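Local coordinates for putative ABC transporter amino acid-binding protein (Sinorhizobium meliloti, PDB 2Q88) that binds the compatible solute ectoine and probably delivers it to an ABC transporter that takes up osmoprotectants, at residues F81-P84 with E85-A88; T134-K137 with L138-A142; G210-A213 with L214-A217; M246-R250 with E251-A255. All coordinates share one frame; numbering follows the deposited sequence.

Overall arrangement
Each contact lies within one unbroken stretch of chain, so none closes a long loop, and the four follow one another in series without nesting or crossing. Interaction 1 (81-88), where a loop enters helix 84-87, comes first, followed by interaction 2 (134-142) along helix 134-141. The two touch, F81, K83 and R86 packing on T134, and both bind ectoine, so they join across the ligand. Interaction 3 (210-217) begins helix 212-228, with its centre about 31 Å from that of interaction 2. Interaction 4 (246-255), near the C terminus, returns to interaction 1 through the C87-C254 disulfide and meets interaction 3 where R215 and R250 approach.

Interaction 1 (F81-P84 with E85-A88); sequences FMKP and ERCA. With 4CS ((4S)-2-methyl-1,4,5,6-tetrahydropyrimidine-4-carboxylic acid), chain F.
R86 NH1 is shared by two acceptors, the carbonyl oxygen of F81 and the carboxylate oxygen OXT of ectoine, and OXT takes the F81 backbone N as well. This is part of the solute pocket of a family 3 extracellular binding protein, built where the loop after strand 75-76 turns into helix 84-87, with K83 as the N-cap residue. R86 reaches back from the first turn because its chain is straight, chi2 179° and chi3 174°, which presents the NH1/NH2 edge of the guanidinium to the carboxylate. R86 NH1 meets OXT of 4CS at 2.8 Å and R86 NH2 meets O of 4CS at 2.8 Å, a paired grip close to linear. On the same guanidinium, NH1 also bonds F81 O at 2.8 Å, on a carbonyl lone pair and in the carbonyl plane, though that oxygen lies 20° out of the guanidinium plane. F81 N donates to OXT at 2.9 Å, giving this ligand oxygen two donors from the pair. A methionine in place of R86 would probably leave the ectoine carboxylate without its paired cationic partner and F81 O without this donor. K83 lays CD over one face of the guanidinium, offset toward its rim. Its carbonyl oxygen takes C87 N in a short helical bond and R86 N in a weak one. The F81 ring meets the ligand obliquely, and it also meets the ring of Y201, the two planes nearly parallel. C87 SG is bonded to C254 SG, and M82 CB lies 4.1 Å from C87 SG.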
ATOM      1  N   PHE A  81       3.840   1.784  -1.859  1.00 22.41           N
ATOM      2  CA  PHE A  81       4.031   3.021  -2.596  1.00 22.14           C
ATOM      3  C   PHE A  81       5.469   3.198  -3.081  1.00 22.90           C
ATOM      4  O   PHE A  81       6.417   2.854  -2.366  1.00 22.19           O
ATOM      5  CB  PHE A  81       3.648   4.228  -1.732  1.00 21.75           C
ATOM      6  CG  PHE A  81       2.195   4.268  -1.315  1.00 21.35           C
ATOM      7  CD1 PHE A  81       1.169   4.080  -2.246  1.00 20.92           C
ATOM      8  CD2 PHE A  81       1.853   4.597   0.004  1.00 21.49           C
ATOM      9  CE1 PHE A  81      -0.180   4.158  -1.850  1.00 21.38           C
ATOM     10  CE2 PHE A  81       0.502   4.671   0.403  1.00 21.87           C
ATOM     11  CZ  PHE A  81      -0.499   4.452  -0.529  1.00 22.33           C
ATOM     12  N   MET A  82       5.617   3.741  -4.291  1.00 23.31           N
ATOM     13  CA  MET A  82       6.931   3.974  -4.885  1.00 24.79           C
ATOM     14  C   MET A  82       7.644   5.127  -4.219  1.00 25.40           C
ATOM     15  O   MET A  82       7.054   6.183  -3.999  1.00 25.71           O
ATOM     16  CB  MET A  82       6.812   4.281  -6.373  1.00 24.63           C
ATOM     17  CG  MET A  82       6.155   3.186  -7.194  1.00 24.29           C
ATOM     18  SD  MET A  82       6.471   3.471  -8.960  1.00 27.23           S
ATOM     19  CE  MET A  82       5.121   2.543  -9.652  1.00 23.95           C
ATOM     20  N   LYS A  83       8.924   4.909  -3.930  1.00 26.39           N
ATOM     21  CA  LYS A  83       9.809   5.908  -3.350  1.00 27.03           C
ATOM     22  C   LYS A  83      11.215   5.603  -3.832  1.00 27.30           C
ATOM     23  O   LYS A  83      11.554   4.438  -4.036  1.00 28.04           O
ATOM     24  CB  LYS A  83       9.816   5.815  -1.823  1.00 26.84           C
ATOM     25  CG  LYS A  83       8.510   6.117  -1.139  1.00 29.05           C
ATOM     26  CD  LYS A  83       8.483   5.464   0.232  1.00 32.08           C
ATOM     27  CE  LYS A  83       9.358   6.202   1.214  1.00 34.11           C
ATOM     28  NZ  LYS A  83       9.218   5.612   2.575  1.00 37.09           N
ATOM     29  N   PRO A  84      12.040   6.631  -3.995  1.00 27.84           N
ATOM     30  CA  PRO A  84      13.424   6.447  -4.447  1.00 27.80           C
ATOM     31  C   PRO A  84      14.114   5.235  -3.799  1.00 27.82           C
ATOM     32  O   PRO A  84      14.579   4.354  -4.514  1.00 27.51           O
ATOM     33  CB  PRO A  84      14.083   7.761  -4.044  1.00 28.38           C
ATOM     34  CG  PRO A  84      12.976   8.773  -4.233  1.00 27.76           C
ATOM     35  CD  PRO A  84      11.716   8.055  -3.768  1.00 27.47           C
ATOM     36  N   GLU A  85      14.119   5.171  -2.464  1.00 27.90           N
ATOM     37  CA  GLU A  85      14.723   4.055  -1.706  1.00 28.03           C
ATOM     38  C   GLU A  85      14.185   2.681  -2.061  1.00 27.63           C
ATOM     39  O   GLU A  85      14.941   1.715  -2.134  1.00 27.29           O
ATOM     40  CB  GLU A  85      14.569   4.254  -0.197  1.00 28.57           C
ATOM     41  CG  GLU A  85      13.297   4.985   0.206  1.00 31.69           C
ATOM     42  CD  GLU A  85      13.501   6.487   0.203  1.00 33.48           C
ATOM     43  OE1 GLU A  85      12.985   7.161  -0.708  1.00 32.70           O
ATOM     44  OE2 GLU A  85      14.205   6.990   1.109  1.00 37.50           O
ATOM     45  N   ARG A  86      12.867   2.593  -2.243  1.00 26.73           N
ATOM     46  CA  ARG A  86      12.237   1.338  -2.612  1.00 26.58           C
ATOM     47  C   ARG A  86      12.517   1.011  -4.069  1.00 26.96           C
ATOM     48  O   ARG A  86      12.756  -0.139  -4.408  1.00 26.19           O
ATOM     49  CB  ARG A  86      10.730   1.405  -2.384  1.00 25.68           C
ATOM     50  CG  ARG A  86      10.319   1.597  -0.936  1.00 25.86           C
ATOM     51  CD  ARG A  86       8.798   1.674  -0.770  1.00 25.76           C
ATOM     52  NE  ARG A  86       8.415   1.711   0.634  1.00 25.40           N
ATOM     53  CZ  ARG A  86       7.169   1.810   1.075  1.00 26.63           C
ATOM     54  NH1 ARG A  86       6.153   1.906   0.220  1.00 24.52           N
ATOM     55  NH2 ARG A  86       6.935   1.815   2.388  1.00 27.06           N
ATOM     56  N   CYS A  87      12.476   2.036  -4.919  1.00 27.87           N
ATOM     57  CA  CYS A  87      12.760   1.893  -6.347  1.00 29.43           C
ATOM     58  C   CYS A  87      14.159   1.330  -6.615  1.00 29.16           C
ATOM     59  O   CYS A  87      14.362   0.618  -7.597  1.00 29.67           O
ATOM     60  CB  CYS A  87      12.566   3.233  -7.062  1.00 29.78           C
ATOM     61  SG  CYS A  87      10.839   3.768  -7.017  1.00 34.81           S
ATOM     62  N   ALA A  88      15.099   1.627  -5.724  1.00 28.94           N
ATOM     63  CA  ALA A  88      16.466   1.116  -5.826  1.00 29.10           C
ATOM     64  C   ALA A  88      16.586  -0.370  -5.473  1.00 28.99           C
ATOM     65  O   ALA A  88      17.556  -1.015  -5.860  1.00 29.40           O
ATOM     66  CB  ALA A  88      17.392   1.938  -4.949  1.00 29.23           C
TER
HETATM   67  O   4CS F 501       4.256   1.997   3.025  1.00 22.38           O
HETATM   68  C   4CS F 501       3.306   1.900   2.248  1.00 21.89           C
HETATM   69  OXT 4CS F 501       3.507   1.636   1.056  1.00 22.40           O
HETATM   70  CA  4CS F 501       1.887   2.134   2.747  1.00 21.02           C
HETATM   71  CB  4CS F 501       1.634   1.553   4.125  1.00 20.98           C
HETATM   72  CAD 4CS F 501       0.203   1.875   4.565  1.00 20.33           C
HETATM   73  NAG 4CS F 501      -0.754   1.377   3.543  1.00 20.20           N
HETATM   74  CAI 4CS F 501      -0.384   1.263   2.194  1.00 20.63           C
HETATM   75  CAA 4CS F 501      -1.386   0.730   1.154  1.00 20.18           C
HETATM   76  N   4CS F 501       0.911   1.601   1.779  1.00 20.65           N

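Interaction 2 (T134-K137 with L138-A142); sequences TEEK and LALEA. With 4CS ((4S)-2-methyl-1,4,5,6-tetrahydropyrimidine-4-carboxylic acid), chain F.
L138 sends its N to T134 O at 2.9 Å, the first turn of a regular helix, and its CG lies 3.2 Å from T134 O. T134 also binds the ligand: its backbone N, at the start of the helix, donates to ectoine O at 2.7 Å, while its OG1 goes to E101. A139 bonds E135 O, and its small CB rests against the carbonyls of E135 and E136. E135 OE1 comes within 3.4 Å of ectoine CAD, because the chain folds back at chi2 (79°). L140 continues the ladder to E136 O along a nearly straight N-H direction, and its CD1 lies beside E136 CG, 4.1 Å away, the two chains pointing the same way. E136 ends in a salt bridge with R146. E141 bonds K137 O, and its side chain crosses that of K137 at about a right angle, E141 OE2 being 3.3 Å from K137 CE. The charges are farther apart: K137 NZ stands 4.5 Å from E141 OE2, beyond a salt bridge. A142 N bonds L138 O. Helix 134-141 forms the middle of a beta-alpha-beta unit between strands 127-129 and 149-151, packing A139 and L140 on V149 and L138 on Y116 of helix 116-121.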
ATOM      1  N   THR A 134       5.069   4.002   4.722  1.00 25.84           N
ATOM      2  CA  THR A 134       5.306   5.412   4.390  1.00 25.54           C
ATOM      3  C   THR A 134       4.934   6.358   5.513  1.00 25.48           C
ATOM      4  O   THR A 134       5.609   7.368   5.705  1.00 24.96           O
ATOM      5  CB  THR A 134       4.552   5.844   3.113  1.00 26.19           C
ATOM      6  OG1 THR A 134       3.200   5.367   3.165  1.00 25.78           O
ATOM      7  CG2 THR A 134       5.150   5.181   1.876  1.00 25.35           C
ATOM      8  N   GLU A 135       3.848   6.069   6.236  1.00 24.08           N
ATOM      9  CA  GLU A 135       3.414   6.972   7.318  1.00 24.19           C
ATOM     10  C   GLU A 135       4.436   7.017   8.432  1.00 24.01           C
ATOM     11  O   GLU A 135       4.745   8.089   8.950  1.00 23.15           O
ATOM     12  CB  GLU A 135       2.062   6.560   7.902  1.00 23.36           C
ATOM     13  CG  GLU A 135       0.949   6.552   6.879  1.00 23.58           C
ATOM     14  CD  GLU A 135       0.979   5.305   6.025  1.00 27.55           C
ATOM     15  OE1 GLU A 135       1.655   4.336   6.422  1.00 26.56           O
ATOM     16  OE2 GLU A 135       0.332   5.302   4.957  1.00 30.22           O
ATOM     17  N   GLU A 136       4.953   5.847   8.801  1.00 23.91           N
ATOM     18  CA  GLU A 136       5.989   5.762   9.824  1.00 24.78           C
ATOM     19  C   GLU A 136       7.208   6.608   9.448  1.00 25.13           C
ATOM     20  O   GLU A 136       7.717   7.378  10.273  1.00 25.02           O
ATOM     21  CB  GLU A 136       6.384   4.302  10.063  1.00 24.82           C
ATOM     22  CG  GLU A 136       7.464   4.109  11.114  1.00 26.42           C
ATOM     23  CD  GLU A 136       8.022   2.701  11.128  1.00 28.59           C
ATOM     24  OE1 GLU A 136       8.036   2.090  12.220  1.00 30.72           O
ATOM     25  OE2 GLU A 136       8.455   2.209  10.058  1.00 28.40           O
ATOM     26  N   LYS A 137       7.671   6.468   8.205  1.00 25.10           N
ATOM     27  CA  LYS A 137       8.814   7.250   7.715  1.00 25.31           C
ATOM     28  C   LYS A 137       8.525   8.758   7.702  1.00 24.82           C
ATOM     29  O   LYS A 137       9.386   9.555   8.056  1.00 24.26           O
ATOM     30  CB  LYS A 137       9.261   6.765   6.328  1.00 26.26           C
ATOM     31  CG  LYS A 137      10.530   7.453   5.787  1.00 26.88           C
ATOM     32  CD  LYS A 137      11.787   7.070   6.566  1.00 28.69           C
ATOM     33  CE  LYS A 137      13.014   7.834   6.054  1.00 29.97           C
ATOM     34  NZ  LYS A 137      14.261   7.396   6.731  1.00 32.82           N
ATOM     35  N   LEU A 138       7.315   9.144   7.304  1.00 24.37           N
ATOM     36  CA  LEU A 138       6.933  10.565   7.316  1.00 24.29           C
ATOM     37  C   LEU A 138       6.935  11.153   8.719  1.00 24.27           C
ATOM     38  O   LEU A 138       7.323  12.315   8.905  1.00 23.77           O
ATOM     39  CB  LEU A 138       5.564  10.784   6.661  1.00 24.43           C
ATOM     40  CG  LEU A 138       5.468  10.557   5.154  1.00 22.92           C
ATOM     41  CD1 LEU A 138       4.013  10.545   4.714  1.00 21.44           C
ATOM     42  CD2 LEU A 138       6.284  11.594   4.368  1.00 22.64           C
ATOM     43  N   ALA A 139       6.498  10.358   9.698  1.00 24.52           N
ATOM     44  CA  ALA A 139       6.525  10.779  11.110  1.00 24.58           C
ATOM     45  C   ALA A 139       7.960  10.984  11.568  1.00 24.59           C
ATOM     46  O   ALA A 139       8.297  12.029  12.119  1.00 24.96           O
ATOM     47  CB  ALA A 139       5.855   9.753  11.990  1.00 24.22           C
ATOM     48  N   LEU A 140       8.799   9.983  11.333  1.00 24.97           N
ATOM     49  CA  LEU A 140      10.229  10.067  11.666  1.00 25.45           C
ATOM     50  C   LEU A 140      10.958  11.223  10.968  1.00 25.95           C
ATOM     51  O   LEU A 140      11.803  11.876  11.587  1.00 25.71           O
ATOM     52  CB  LEU A 140      10.926   8.734  11.377  1.00 25.11           C
ATOM     53  CG  LEU A 140      10.475   7.540  12.229  1.00 25.54           C
ATOM     54  CD1 LEU A 140      10.986   6.231  11.636  1.00 26.74           C
ATOM     55  CD2 LEU A 140      10.903   7.679  13.695  1.00 27.49           C
ATOM     56  N   GLU A 141      10.625  11.488   9.701  1.00 26.17           N
ATOM     57  CA  GLU A 141      11.244  12.596   8.948  1.00 27.01           C
ATOM     58  C   GLU A 141      10.790  13.971   9.438  1.00 26.81           C
ATOM     59  O   GLU A 141      11.508  14.957   9.272  1.00 25.85           O
ATOM     60  CB  GLU A 141      10.959  12.485   7.445  1.00 27.00           C
ATOM     61  CG  GLU A 141      11.547  11.250   6.785  1.00 28.22           C
ATOM     62  CD  GLU A 141      11.198  11.136   5.314  1.00 29.37           C
ATOM     63  OE1 GLU A 141      10.073  11.519   4.919  1.00 34.13           O
ATOM     64  OE2 GLU A 141      12.055  10.649   4.545  1.00 33.35           O
ATOM     65  N   ALA A 142       9.594  14.035  10.024  1.00 26.51           N
ATOM     66  CA  ALA A 142       9.066  15.289  10.579  1.00 26.84           C
ATOM     67  C   ALA A 142       9.671  15.586  11.943  1.00 26.99           C
ATOM     68  O   ALA A 142       9.473  16.675  12.504  1.00 26.89           O
ATOM     69  CB  ALA A 142       7.547  15.222  10.690  1.00 27.10           C
TER
HETATM   70  O   4CS F 501       4.256   1.997   3.025  1.00 22.38           O
HETATM   71  C   4CS F 501       3.306   1.900   2.248  1.00 21.89           C
HETATM   72  OXT 4CS F 501       3.507   1.636   1.056  1.00 22.40           O
HETATM   73  CA  4CS F 501       1.887   2.134   2.747  1.00 21.02           C
HETATM   74  CB  4CS F 501       1.634   1.553   4.125  1.00 20.98           C
HETATM   75  CAD 4CS F 501       0.203   1.875   4.565  1.00 20.33           C
HETATM   76  NAG 4CS F 501      -0.754   1.377   3.543  1.00 20.20           N
HETATM   77  CAI 4CS F 501      -0.384   1.263   2.194  1.00 20.63           C
HETATM   78  CAA 4CS F 501      -1.386   0.730   1.154  1.00 20.18           C
HETATM   79  N   4CS F 501       0.911   1.601   1.779  1.00 20.65           N

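Interaction 3 (G210-A213 with L214-A217); sequences GDEA and LRDA. With CD (cadmium ion), chain D.
The carbonyl oxygen of D211 receives two backbone donors from the next turn: R215 N at 3.1 Å, in the carbonyl plane and nearly straight, and L214 N through a weak bond. D211 is the N-cap residue, but its own carboxylate makes no capping bond and turns instead to R208. One residue on, E212 begins a cadmium site that it shares with D216. E212 OE1 binds the ion at 2.3 Å and D216 OD2 at 2.2 Å. The planes of the two carboxylates are 81° apart; bound to the same ion, E212 OE1 and D216 OD2 lie 3.4 Å from each other. The arrangement is a two-carboxylate metal site spaced i, i+4 at the start of helix 212-228, the spacing that brings two side chains onto one helix face. E212 reaches it by placing CG between backbone N and carbonyl carbon (chi1 63°) and then bending at chi2. Its other oxygen, OE2, accepts from a cadmium-bound water at 2.7 Å. The other carboxylate oxygen of D216, OD1, is held by R215, whose NE lies 3.1 Å away in a salt bridge that runs nearly along the C-O axis. A leucine at R215 would probably leave D216 OD1 without its cationic partner and the metal-binding carboxylate freer to turn. The guanidinium also touches E212, R215 NH2 resting 4.0 Å from E212 CB, and sends NH1 to Y92 O. L214 packs on K5, L6 and L9 of helix 5-12, while R215 lies against F207.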
ATOM      1  N   GLY A 210      16.225  -8.916 -10.598  1.00 29.43           N
ATOM      2  CA  GLY A 210      16.588  -9.893 -11.619  1.00 28.36           C
ATOM      3  C   GLY A 210      15.426 -10.475 -12.401  1.00 27.83           C
ATOM      4  O   GLY A 210      15.631 -11.177 -13.395  1.00 27.41           O
ATOM      5  N   ASP A 211      14.203 -10.180 -11.964  1.00 27.66           N
ATOM      6  CA  ASP A 211      12.987 -10.619 -12.664  1.00 27.57           C
ATOM      7  C   ASP A 211      12.410  -9.532 -13.588  1.00 27.36           C
ATOM      8  O   ASP A 211      11.197  -9.465 -13.783  1.00 27.22           O
ATOM      9  CB  ASP A 211      11.905 -11.044 -11.658  1.00 27.40           C
ATOM     10  CG  ASP A 211      12.128 -12.441 -11.097  1.00 29.15           C
ATOM     11  OD1 ASP A 211      12.859 -13.248 -11.710  1.00 30.59           O
ATOM     12  OD2 ASP A 211      11.593 -12.824 -10.035  1.00 29.71           O
ATOM     13  N   GLU A 212      13.279  -8.697 -14.151  1.00 27.36           N
ATOM     14  CA  GLU A 212      12.865  -7.574 -15.010  1.00 27.80           C
ATOM     15  C   GLU A 212      12.053  -7.992 -16.240  1.00 26.71           C
ATOM     16  O   GLU A 212      11.183  -7.247 -16.678  1.00 26.96           O
ATOM     17  CB  GLU A 212      14.069  -6.703 -15.415  1.00 28.53           C
ATOM     18  CG  GLU A 212      15.149  -7.385 -16.258  1.00 32.93           C
ATOM     19  CD  GLU A 212      14.999  -7.174 -17.770  1.00 38.84           C
ATOM     20  OE1 GLU A 212      14.385  -6.167 -18.206  1.00 41.21           O
ATOM     21  OE2 GLU A 212      15.526  -8.008 -18.543  1.00 40.80           O
ATOM     22  N   ALA A 213      12.331  -9.174 -16.784  1.00 25.68           N
ATOM     23  CA  ALA A 213      11.569  -9.683 -17.921  1.00 25.29           C
ATOM     24  C   ALA A 213      10.107  -9.947 -17.535  1.00 24.90           C
ATOM     25  O   ALA A 213       9.202  -9.702 -18.330  1.00 24.89           O
ATOM     26  CB  ALA A 213      12.218 -10.942 -18.488  1.00 25.47           C
ATOM     27  N   LEU A 214       9.878 -10.435 -16.318  1.00 24.64           N
ATOM     28  CA  LEU A 214       8.503 -10.616 -15.815  1.00 24.44           C
ATOM     29  C   LEU A 214       7.811  -9.266 -15.550  1.00 23.98           C
ATOM     30  O   LEU A 214       6.629  -9.103 -15.847  1.00 23.81           O
ATOM     31  CB  LEU A 214       8.483 -11.509 -14.565  1.00 24.68           C
ATOM     32  CG  LEU A 214       7.165 -11.707 -13.796  1.00 24.85           C
ATOM     33  CD1 LEU A 214       6.115 -12.456 -14.624  1.00 26.17           C
ATOM     34  CD2 LEU A 214       7.429 -12.424 -12.465  1.00 24.64           C
ATOM     35  N   ARG A 215       8.549  -8.311 -14.999  1.00 23.53           N
ATOM     36  CA  ARG A 215       8.056  -6.933 -14.841  1.00 23.64           C
ATOM     37  C   ARG A 215       7.622  -6.331 -16.194  1.00 23.67           C
ATOM     38  O   ARG A 215       6.537  -5.757 -16.286  1.00 24.15           O
ATOM     39  CB  ARG A 215       9.118  -6.063 -14.158  1.00 23.43           C
ATOM     40  CG  ARG A 215       8.686  -4.650 -13.800  1.00 24.45           C
ATOM     41  CD  ARG A 215       8.770  -3.660 -14.940  1.00 24.24           C
ATOM     42  NE  ARG A 215      10.068  -3.707 -15.605  1.00 26.82           N
ATOM     43  CZ  ARG A 215      11.129  -3.024 -15.211  1.00 27.45           C
ATOM     44  NH1 ARG A 215      11.056  -2.227 -14.149  1.00 30.19           N
ATOM     45  NH2 ARG A 215      12.268  -3.127 -15.885  1.00 30.29           N
ATOM     46  N   ASP A 216       8.449  -6.491 -17.233  1.00 23.60           N
ATOM     47  CA  ASP A 216       8.116  -6.035 -18.600  1.00 23.30           C
ATOM     48  C   ASP A 216       6.811  -6.613 -19.113  1.00 23.02           C
ATOM     49  O   ASP A 216       5.971  -5.885 -19.632  1.00 22.89           O
ATOM     50  CB  ASP A 216       9.211  -6.406 -19.611  1.00 23.57           C
ATOM     51  CG  ASP A 216      10.521  -5.703 -19.356  1.00 25.26           C
ATOM     52  OD1 ASP A 216      10.596  -4.807 -18.485  1.00 25.06           O
ATOM     53  OD2 ASP A 216      11.539  -5.995 -20.013  1.00 24.32           O
ATOM     54  N   ALA A 217       6.668  -7.935 -19.005  1.00 23.21           N
ATOM     55  CA  ALA A 217       5.451  -8.638 -19.412  1.00 23.11           C
ATOM     56  C   ALA A 217       4.201  -8.166 -18.659  1.00 23.18           C
ATOM     57  O   ALA A 217       3.133  -7.955 -19.251  1.00 23.26           O
ATOM     58  CB  ALA A 217       5.641 -10.138 -19.233  1.00 23.35           C
TER
HETATM   59 CD    CD D 603      13.671  -5.940 -20.397  0.60 33.46          CD
HETATM   60  O   HOH W   1      14.169  -8.242 -20.821  1.00 40.80           O
HETATM   61  O   HOH W   2      13.504  -4.331 -20.251  1.00 15.93           O
HETATM   62  O   HOH W   3      15.952  -4.920 -20.521  1.00 35.89           O

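Interaction 4 (M246-R250 with E251-A255); sequences MSTTR and EKLCA. With CD (cadmium ion), chain B.
T249 OG1 accepts from K252 N at 3.3 Å, a weak but nearly straight N-cap bond that starts helix 250-254. The torsion responsible is chi1 of T249 (62°), which swings OG1 in between backbone N and carbonyl carbon, where it can meet K252 N. The extended K252 chain runs alongside this oxygen, K252 CD also lying 3.3 Å from T249 OG1. E251 binds a cadmium ion with both carboxylate oxygens, OE2 at 2.6 Å and OE1 at 2.8 Å; waters complete the modelled shell, one of them doubtfully close. T249 O takes L253 N, and R250 O takes C254 N at 2.9 Å, continuing the helical i to i-4 pattern. Next to the cap, T248 and L253 meet at about a right angle. L253 CD1 and CD2 both lie 4.0 Å from T248 CG2, and L253 CD2 lies 3.7 Å from T248 OG1. R250 CG touches C254 SG, the sulfur being tied to C87. Farther out, R250 N is fixed by Q94 OE1 and its NH1 by Y92 O, which positions the helix start against the loop after strand 91-92. The short helix lies near the C terminus, with T248 and L253 packed on P95 and on C202 of strand 201-202, and R250 on M82 of the loop before helix 84-87.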
ATOM      1  N   MET A 246      -2.743   7.076 -14.355  1.00 28.42           N
ATOM      2  CA  MET A 246      -2.446   7.344 -15.764  1.00 30.00           C
ATOM      3  C   MET A 246      -1.833   8.736 -16.039  1.00 29.98           C
ATOM      4  O   MET A 246      -1.374   9.003 -17.152  1.00 30.48           O
ATOM      5  CB  MET A 246      -3.705   7.106 -16.604  1.00 29.58           C
ATOM      6  CG  MET A 246      -4.117   5.625 -16.632  1.00 29.67           C
ATOM      7  SD  MET A 246      -5.770   5.303 -17.262  1.00 32.38           S
ATOM      8  CE  MET A 246      -5.551   5.767 -18.984  1.00 32.03           C
ATOM      9  N   SER A 247      -1.816   9.609 -15.031  1.00 30.57           N
ATOM     10  CA  SER A 247      -1.189  10.938 -15.157  1.00 30.90           C
ATOM     11  C   SER A 247       0.305  10.932 -14.817  1.00 30.87           C
ATOM     12  O   SER A 247       0.981  11.961 -14.937  1.00 30.39           O
ATOM     13  CB  SER A 247      -1.900  11.963 -14.267  1.00 31.21           C
ATOM     14  OG  SER A 247      -3.216  12.219 -14.732  1.00 33.20           O
ATOM     15  N   THR A 248       0.826   9.786 -14.384  1.00 30.18           N
ATOM     16  CA  THR A 248       2.220   9.738 -13.922  1.00 29.60           C
ATOM     17  C   THR A 248       2.971   8.485 -14.397  1.00 29.26           C
ATOM     18  O   THR A 248       2.415   7.663 -15.129  1.00 28.95           O
ATOM     19  CB  THR A 248       2.290   9.969 -12.367  1.00 29.90           C
ATOM     20  OG1 THR A 248       3.657  10.094 -11.950  1.00 29.95           O
ATOM     21  CG2 THR A 248       1.745   8.761 -11.570  1.00 29.34           C
ATOM     22  N   THR A 249       4.245   8.357 -14.027  1.00 28.75           N
ATOM     23  CA  THR A 249       5.056   7.221 -14.470  1.00 28.18           C
ATOM     24  C   THR A 249       5.952   6.738 -13.351  1.00 27.89           C
ATOM     25  O   THR A 249       6.180   7.459 -12.379  1.00 27.84           O
ATOM     26  CB  THR A 249       5.950   7.576 -15.683  1.00 28.67           C
ATOM     27  OG1 THR A 249       6.874   8.605 -15.308  1.00 27.08           O
ATOM     28  CG2 THR A 249       5.151   8.175 -16.833  1.00 28.87           C
ATOM     29  N   ARG A 250       6.488   5.530 -13.512  1.00 27.63           N
ATOM     30  CA  ARG A 250       7.424   4.974 -12.546  1.00 27.74           C
ATOM     31  C   ARG A 250       8.638   5.884 -12.368  1.00 28.84           C
ATOM     32  O   ARG A 250       9.041   6.151 -11.246  1.00 28.40           O
ATOM     33  CB  ARG A 250       7.851   3.561 -12.952  1.00 27.88           C
ATOM     34  CG  ARG A 250       8.773   2.859 -11.954  1.00 26.95           C
ATOM     35  CD  ARG A 250       9.487   1.622 -12.501  1.00 27.36           C
ATOM     36  NE  ARG A 250      10.082   1.836 -13.833  1.00 27.08           N
ATOM     37  CZ  ARG A 250       9.673   1.218 -14.945  1.00 26.70           C
ATOM     38  NH1 ARG A 250       8.671   0.342 -14.901  1.00 23.19           N
ATOM     39  NH2 ARG A 250      10.265   1.483 -16.103  1.00 24.67           N
ATOM     40  N   GLU A 251       9.202   6.386 -13.466  1.00 29.31           N
ATOM     41  CA  GLU A 251      10.411   7.209 -13.337  1.00 30.93           C
ATOM     42  C   GLU A 251      10.173   8.533 -12.604  1.00 31.00           C
ATOM     43  O   GLU A 251      11.018   8.956 -11.817  1.00 31.59           O
ATOM     44  CB  GLU A 251      11.110   7.425 -14.678  1.00 31.18           C
ATOM     45  CG  GLU A 251      12.606   7.695 -14.508  1.00 33.96           C
ATOM     46  CD  GLU A 251      13.241   8.341 -15.719  1.00 37.73           C
ATOM     47  OE1 GLU A 251      14.494   8.339 -15.815  1.00 41.90           O
ATOM     48  OE2 GLU A 251      12.502   8.866 -16.579  1.00 39.69           O
ATOM     49  N   LYS A 252       9.022   9.166 -12.824  1.00 31.70           N
ATOM     50  CA  LYS A 252       8.654  10.392 -12.085  1.00 32.11           C
ATOM     51  C   LYS A 252       8.449  10.174 -10.579  1.00 32.17           C
ATOM     52  O   LYS A 252       8.854  11.004  -9.760  1.00 31.99           O
ATOM     53  CB  LYS A 252       7.393  11.019 -12.670  1.00 32.44           C
ATOM     54  CG  LYS A 252       7.584  11.762 -13.985  1.00 33.65           C
ATOM     55  CD  LYS A 252       6.254  11.829 -14.728  1.00 35.36           C
ATOM     56  CE  LYS A 252       6.178  13.015 -15.678  1.00 37.90           C
ATOM     57  NZ  LYS A 252       4.806  13.104 -16.277  1.00 39.40           N
ATOM     58  N   LEU A 253       7.792   9.073 -10.216  1.00 32.01           N
ATOM     59  CA  LEU A 253       7.541   8.755  -8.811  1.00 32.22           C
ATOM     60  C   LEU A 253       8.810   8.297  -8.102  1.00 32.54           C
ATOM     61  O   LEU A 253       8.931   8.434  -6.891  1.00 32.10           O
ATOM     62  CB  LEU A 253       6.462   7.676  -8.683  1.00 32.07           C
ATOM     63  CG  LEU A 253       5.081   7.943  -9.285  1.00 32.25           C
ATOM     64  CD1 LEU A 253       4.321   6.641  -9.391  1.00 32.59           C
ATOM     65  CD2 LEU A 253       4.311   8.959  -8.472  1.00 33.29           C
ATOM     66  N   CYS A 254       9.745   7.744  -8.870  1.00 33.42           N
ATOM     67  CA  CYS A 254      11.001   7.215  -8.340  1.00 34.73           C
ATOM     68  C   CYS A 254      12.151   8.222  -8.362  1.00 35.51           C
ATOM     69  O   CYS A 254      13.221   7.955  -7.805  1.00 35.21           O
ATOM     70  CB  CYS A 254      11.403   5.955  -9.109  1.00 34.73           C
ATOM     71  SG  CYS A 254      10.310   4.538  -8.812  1.00 35.66           S
ATOM     72  N   ALA A 255      11.930   9.372  -8.996  1.00 36.89           N
ATOM     73  CA  ALA A 255      12.985  10.374  -9.173  1.00 38.29           C
ATOM     74  C   ALA A 255      13.413  11.024  -7.858  1.00 39.49           C
ATOM     75  O   ALA A 255      12.616  11.134  -6.922  1.00 39.72           O
ATOM     76  CB  ALA A 255      12.548  11.435 -10.176  1.00 38.07           C
TER
HETATM   77 CD    CD B 601      13.997   8.219 -18.559  0.50 30.83          CD
HETATM   78  O   HOH W   4      12.209   6.681 -19.355  1.00 25.78           O
HETATM   79  O   HOH W   5      14.042  10.446 -18.938  1.00 32.86           O
HETATM   80  O   HOH W   6      14.499   6.867 -18.005  1.00 16.81           O